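Local coordinates for hydroxylase (Rhodococcus sp., PDB 2OR0), which is a putative hydroxylase that probably binds flavin adenine dinucleotide and inserts one atom of molecular oxygen into its substrate, at residues R58-G72 and P114-W128. Numbering follows the deposited sequence.
Sequences RDSGAIRLLQPRLYG and PQVQEEIWGEDNDTW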
# COMPACT_ATOMS: atom_id res chain seq x y z
N ARG A 58 8.54 -13.17 -1.87
CA ARG A 58 7.69 -14.32 -1.59
C ARG A 58 8.34 -15.20 -0.53
O ARG A 58 7.70 -15.57 0.44
CB ARG A 58 7.43 -15.15 -2.86
CG ARG A 58 6.21 -16.08 -2.75
CD ARG A 58 5.97 -16.82 -4.06
NE ARG A 58 5.82 -15.89 -5.19
CZ ARG A 58 4.65 -15.51 -5.72
NH1 ARG A 58 3.50 -15.98 -5.25
NH2 ARG A 58 4.63 -14.67 -6.74
N ASP A 59 9.62 -15.51 -0.72
CA ASP A 59 10.39 -16.36 0.20
C ASP A 59 10.61 -15.76 1.58
O ASP A 59 10.80 -16.50 2.55
CB ASP A 59 11.77 -16.69 -0.40
CG ASP A 59 11.67 -17.51 -1.67
OD1 ASP A 59 10.60 -18.11 -1.94
OD2 ASP A 59 12.68 -17.57 -2.41
N SER A 60 10.63 -14.43 1.68
CA SER A 60 10.86 -13.75 2.96
C SER A 60 9.66 -13.86 3.88
O SER A 60 9.76 -13.59 5.08
CB SER A 60 11.15 -12.27 2.73
OG SER A 60 9.93 -11.54 2.53
N GLY A 61 8.51 -14.25 3.31
CA GLY A 61 7.25 -14.25 4.03
C GLY A 61 6.57 -12.89 4.16
O GLY A 61 5.58 -12.76 4.87
N ALA A 62 7.09 -11.86 3.48
CA ALA A 62 6.49 -10.51 3.60
C ALA A 62 4.99 -10.41 3.30
O ALA A 62 4.27 -9.66 3.97
CB ALA A 62 7.26 -9.51 2.76
N ILE A 63 4.50 -11.14 2.30
CA ILE A 63 3.09 -11.06 1.94
C ILE A 63 2.20 -11.83 2.94
O ILE A 63 1.00 -11.56 3.04
CB ILE A 63 2.86 -11.54 0.48
CG1 ILE A 63 3.83 -10.81 -0.47
CG2 ILE A 63 1.37 -11.42 0.06
CD1 ILE A 63 3.71 -9.29 -0.47
N ARG A 64 2.80 -12.74 3.71
CA ARG A 64 2.07 -13.47 4.74
C ARG A 64 1.97 -12.76 6.10
O ARG A 64 1.35 -13.29 7.06
CB ARG A 64 2.69 -14.86 4.89
CG ARG A 64 2.29 -15.77 3.73
CD ARG A 64 2.78 -17.18 3.93
NE ARG A 64 4.23 -17.22 4.08
CZ ARG A 64 4.96 -18.33 4.02
NH1 ARG A 64 4.36 -19.50 3.79
NH2 ARG A 64 6.28 -18.25 4.18
N LEU A 65 2.54 -11.56 6.18
CA LEU A 65 2.50 -10.74 7.40
C LEU A 65 1.12 -10.64 8.05
O LEU A 65 1.00 -10.83 9.27
CB LEU A 65 3.07 -9.34 7.14
CG LEU A 65 4.60 -9.22 7.01
CD1 LEU A 65 4.99 -7.85 6.43
CD2 LEU A 65 5.29 -9.46 8.34
N LEU A 66 0.10 -10.37 7.25
CA LEU A 66 -1.25 -10.16 7.77
C LEU A 66 -2.18 -11.31 7.40
O LEU A 66 -3.40 -11.19 7.50
CB LEU A 66 -1.82 -8.84 7.25
CG LEU A 66 -1.01 -7.55 7.50
CD1 LEU A 66 -1.63 -6.41 6.71
CD2 LEU A 66 -0.90 -7.21 9.02
N GLN A 67 -1.60 -12.42 6.96
CA GLN A 67 -2.35 -13.61 6.56
C GLN A 67 -2.77 -14.44 7.80
O GLN A 67 -2.03 -14.46 8.79
CB GLN A 67 -1.47 -14.44 5.63
CG GLN A 67 -2.17 -15.51 4.82
CD GLN A 67 -1.41 -15.81 3.54
OE1 GLN A 67 -0.97 -14.89 2.83
NE2 GLN A 67 -1.24 -17.10 3.24
N PRO A 68 -3.95 -15.10 7.76
CA PRO A 68 -4.33 -16.03 8.86
C PRO A 68 -3.30 -17.14 9.09
O PRO A 68 -2.68 -17.61 8.13
CB PRO A 68 -5.66 -16.65 8.38
CG PRO A 68 -6.22 -15.64 7.42
CD PRO A 68 -5.02 -14.99 6.74
N ARG A 69 -3.10 -17.52 10.35
CA ARG A 69 -2.18 -18.62 10.71
C ARG A 69 -2.64 -19.94 10.11
O ARG A 69 -1.80 -20.77 9.74
CB ARG A 69 -2.05 -18.77 12.24
CG ARG A 69 -1.12 -17.74 12.87
CD ARG A 69 -1.20 -17.78 14.40
NE ARG A 69 -0.71 -16.54 15.02
CZ ARG A 69 0.58 -16.27 15.24
NH1 ARG A 69 1.53 -17.15 14.88
NH2 ARG A 69 0.93 -15.11 15.81
N LEU A 70 -3.95 -20.11 9.98
CA LEU A 70 -4.52 -21.27 9.30
C LEU A 70 -3.86 -21.45 7.94
O LEU A 70 -3.55 -22.57 7.53
CB LEU A 70 -6.04 -21.16 9.18
CG LEU A 70 -6.84 -22.29 8.50
CD1 LEU A 70 -6.70 -23.65 9.23
CD2 LEU A 70 -8.32 -21.91 8.40
N TYR A 71 -3.59 -20.34 7.24
CA TYR A 71 -2.98 -20.44 5.93
C TYR A 71 -1.53 -19.97 5.88
O TYR A 71 -1.11 -19.33 4.90
CB TYR A 71 -3.86 -19.78 4.87
CG TYR A 71 -5.21 -20.45 4.69
CD1 TYR A 71 -5.34 -21.62 3.96
CD2 TYR A 71 -6.35 -19.89 5.25
CE1 TYR A 71 -6.59 -22.23 3.79
CE2 TYR A 71 -7.60 -20.48 5.08
CZ TYR A 71 -7.70 -21.65 4.34
OH TYR A 71 -8.93 -22.22 4.18
N GLY A 72 -0.76 -20.29 6.93
CA GLY A 72 0.69 -20.06 6.91
C GLY A 72 1.13 -18.64 7.25
O GLY A 72 2.33 -18.33 7.18
N PRO A 114 -15.04 -18.48 4.02
CA PRO A 114 -14.00 -19.50 4.17
C PRO A 114 -13.72 -20.28 2.88
O PRO A 114 -12.61 -20.77 2.69
CB PRO A 114 -14.54 -20.42 5.29
CG PRO A 114 -15.47 -19.57 6.07
CD PRO A 114 -16.09 -18.59 5.05
N GLN A 115 -14.70 -20.40 2.00
CA GLN A 115 -14.48 -21.15 0.77
C GLN A 115 -13.46 -20.49 -0.19
O GLN A 115 -12.67 -21.19 -0.83
CB GLN A 115 -15.80 -21.44 0.05
CG GLN A 115 -15.65 -22.46 -1.08
CD GLN A 115 -16.98 -22.77 -1.77
OE1 GLN A 115 -18.04 -22.31 -1.35
NE2 GLN A 115 -16.91 -23.56 -2.84
N VAL A 116 -13.49 -19.16 -0.29
CA VAL A 116 -12.56 -18.49 -1.20
C VAL A 116 -11.14 -18.48 -0.62
O VAL A 116 -10.16 -18.58 -1.37
CB VAL A 116 -13.10 -17.10 -1.66
CG1 VAL A 116 -13.21 -16.12 -0.51
CG2 VAL A 116 -12.25 -16.53 -2.84
N GLN A 117 -11.03 -18.42 0.71
CA GLN A 117 -9.72 -18.45 1.36
C GLN A 117 -9.05 -19.79 1.05
O GLN A 117 -7.84 -19.85 0.81
CB GLN A 117 -9.84 -18.27 2.89
CG GLN A 117 -10.64 -17.06 3.36
CD GLN A 117 -10.49 -16.82 4.86
OE1 GLN A 117 -9.41 -17.03 5.43
NE2 GLN A 117 -11.55 -16.37 5.50
N GLU A 118 -9.85 -20.85 1.04
CA GLU A 118 -9.39 -22.20 0.74
C GLU A 118 -9.02 -22.30 -0.75
O GLU A 118 -7.98 -22.88 -1.10
CB GLU A 118 -10.48 -23.22 1.14
CG GLU A 118 -10.15 -24.71 0.96
CD GLU A 118 -8.81 -25.14 1.59
OE1 GLU A 118 -8.45 -24.64 2.68
OE2 GLU A 118 -8.12 -26.00 0.99
N GLU A 119 -9.83 -21.72 -1.62
CA GLU A 119 -9.50 -21.69 -3.06
C GLU A 119 -8.15 -21.00 -3.34
O GLU A 119 -7.33 -21.49 -4.14
CB GLU A 119 -10.61 -21.01 -3.85
CG GLU A 119 -11.85 -21.87 -4.02
CD GLU A 119 -13.01 -21.12 -4.65
OE1 GLU A 119 -13.00 -19.87 -4.65
OE2 GLU A 119 -13.94 -21.79 -5.14
N ILE A 120 -7.92 -19.88 -2.66
CA ILE A 120 -6.71 -19.07 -2.89
C ILE A 120 -5.47 -19.65 -2.22
O ILE A 120 -4.40 -19.77 -2.85
CB ILE A 120 -6.97 -17.58 -2.50
CG1 ILE A 120 -8.08 -17.01 -3.42
CG2 ILE A 120 -5.66 -16.75 -2.52
CD1 ILE A 120 -8.53 -15.61 -3.11
N TRP A 121 -5.60 -20.02 -0.95
CA TRP A 121 -4.44 -20.46 -0.16
C TRP A 121 -4.37 -21.97 0.10
O TRP A 121 -3.33 -22.47 0.54
CB TRP A 121 -4.41 -19.73 1.18
CG TRP A 121 -4.15 -18.26 1.11
CD1 TRP A 121 -3.23 -17.62 0.29
CD2 TRP A 121 -4.79 -17.24 1.87
NE1 TRP A 121 -3.28 -16.26 0.52
CE2 TRP A 121 -4.22 -16.00 1.49
CE3 TRP A 121 -5.78 -17.25 2.86
CZ2 TRP A 121 -4.62 -14.80 2.05
CZ3 TRP A 121 -6.18 -16.06 3.42
CH2 TRP A 121 -5.59 -14.84 3.01
N GLY A 122 -5.48 -22.67 -0.14
CA GLY A 122 -5.59 -24.13 0.10
C GLY A 122 -4.40 -24.96 -0.34
O GLY A 122 -3.84 -25.71 0.45
N GLU A 123 -3.99 -24.84 -1.60
CA GLU A 123 -2.85 -25.59 -2.09
C GLU A 123 -1.52 -24.89 -1.84
O GLU A 123 -0.52 -25.54 -1.52
CB GLU A 123 -3.01 -25.91 -3.58
CG GLU A 123 -4.12 -26.90 -3.88
CD GLU A 123 -3.81 -28.28 -3.31
OE1 GLU A 123 -2.85 -28.92 -3.82
OE2 GLU A 123 -4.50 -28.72 -2.35
N ASP A 124 -1.52 -23.57 -1.98
CA ASP A 124 -0.29 -22.79 -1.88
C ASP A 124 -0.56 -21.49 -1.09
O ASP A 124 -1.25 -20.59 -1.58
CB ASP A 124 0.23 -22.48 -3.27
CG ASP A 124 1.62 -21.88 -3.27
OD1 ASP A 124 2.13 -21.50 -2.18
OD2 ASP A 124 2.21 -21.79 -4.36
N ASN A 125 -0.04 -21.44 0.14
CA ASN A 125 -0.14 -20.27 1.01
C ASN A 125 0.48 -19.02 0.37
O ASN A 125 0.16 -17.91 0.76
CB ASN A 125 0.59 -20.50 2.35
CG ASN A 125 0.05 -21.71 3.13
OD1 ASN A 125 -1.14 -22.03 3.08
ND2 ASN A 125 0.95 -22.36 3.87
N ASP A 126 1.39 -19.23 -0.57
CA ASP A 126 2.13 -18.13 -1.19
C ASP A 126 1.49 -17.60 -2.48
O ASP A 126 2.16 -16.95 -3.28
CB ASP A 126 3.59 -18.53 -1.44
CG ASP A 126 4.43 -18.48 -0.18
OD1 ASP A 126 4.18 -17.60 0.68
OD2 ASP A 126 5.34 -19.33 -0.05
N THR A 127 0.20 -17.88 -2.66
CA THR A 127 -0.58 -17.36 -3.77
C THR A 127 -0.93 -15.92 -3.47
O THR A 127 -1.48 -15.63 -2.38
CB THR A 127 -1.87 -18.20 -3.98
OG1 THR A 127 -1.51 -19.55 -4.27
CG2 THR A 127 -2.71 -17.66 -5.13
N TRP A 128 -0.62 -15.02 -4.41
CA TRP A 128 -0.89 -13.58 -4.25
C TRP A 128 -2.14 -13.10 -4.97
O TRP A 128 -2.49 -13.62 -6.04
CB TRP A 128 0.29 -12.74 -4.76
CG TRP A 128 1.57 -12.92 -4.04
CD1 TRP A 128 1.80 -13.65 -2.89
CD2 TRP A 128 2.84 -12.32 -4.40
NE1 TRP A 128 3.13 -13.57 -2.54
CE2 TRP A 128 3.79 -12.76 -3.44
CE3 TRP A 128 3.25 -11.47 -5.43
CZ2 TRP A 128 5.14 -12.36 -3.48
CZ3 TRP A 128 4.60 -11.08 -5.49
CH2 TRP A 128 5.53 -11.53 -4.51
O HOH W 1 0.72 -15.73 -7.04
O HOH W 2 7.47 -18.06 1.56
O HOH W 3 0.64 -15.15 0.71
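Q67 NE2 is held by two carbonyls: it donates to N125 O at 3.0 Å, in the carbonyl plane and nearly straight (N-H...O 177°), and to Y71 O of its own loop at 2.8 Å. In this acyl-CoA dehydrogenase-type fold, the first bond ties the loop after helix 51-60 to the turn leading into strand 129-130, while the second braces the loop itself. A water joins Q67 OE1 to N125 O, so the amide is fixed at both ends. It lies on the W121 indole, planes 15° apart, with Q67 CG over the six-membered ring, 3.9 Å from its centroid. P68 CD packs on W121 CZ3, and Y71 CD1 meets W121 CB at 3.5 Å. An alanine at W121 would keep CB but is likely to open a gap under the Q67 amide and beside P68 and the Y71 ring. I63 CG1 covers one face of W128, 3.6 Å from W128 CE2. Toward the other runs R58, CG anti to the backbone N (chi1 -161°); its bend at chi3 lays the guanidinium flat, a cation-pi stack with CZ 3.8 Å from the six-membered-ring centroid. H160 O accepts from R58 NH2. Y71 OH donates to E118 OE1 at 2.9 Å, on the carboxylate's anti side.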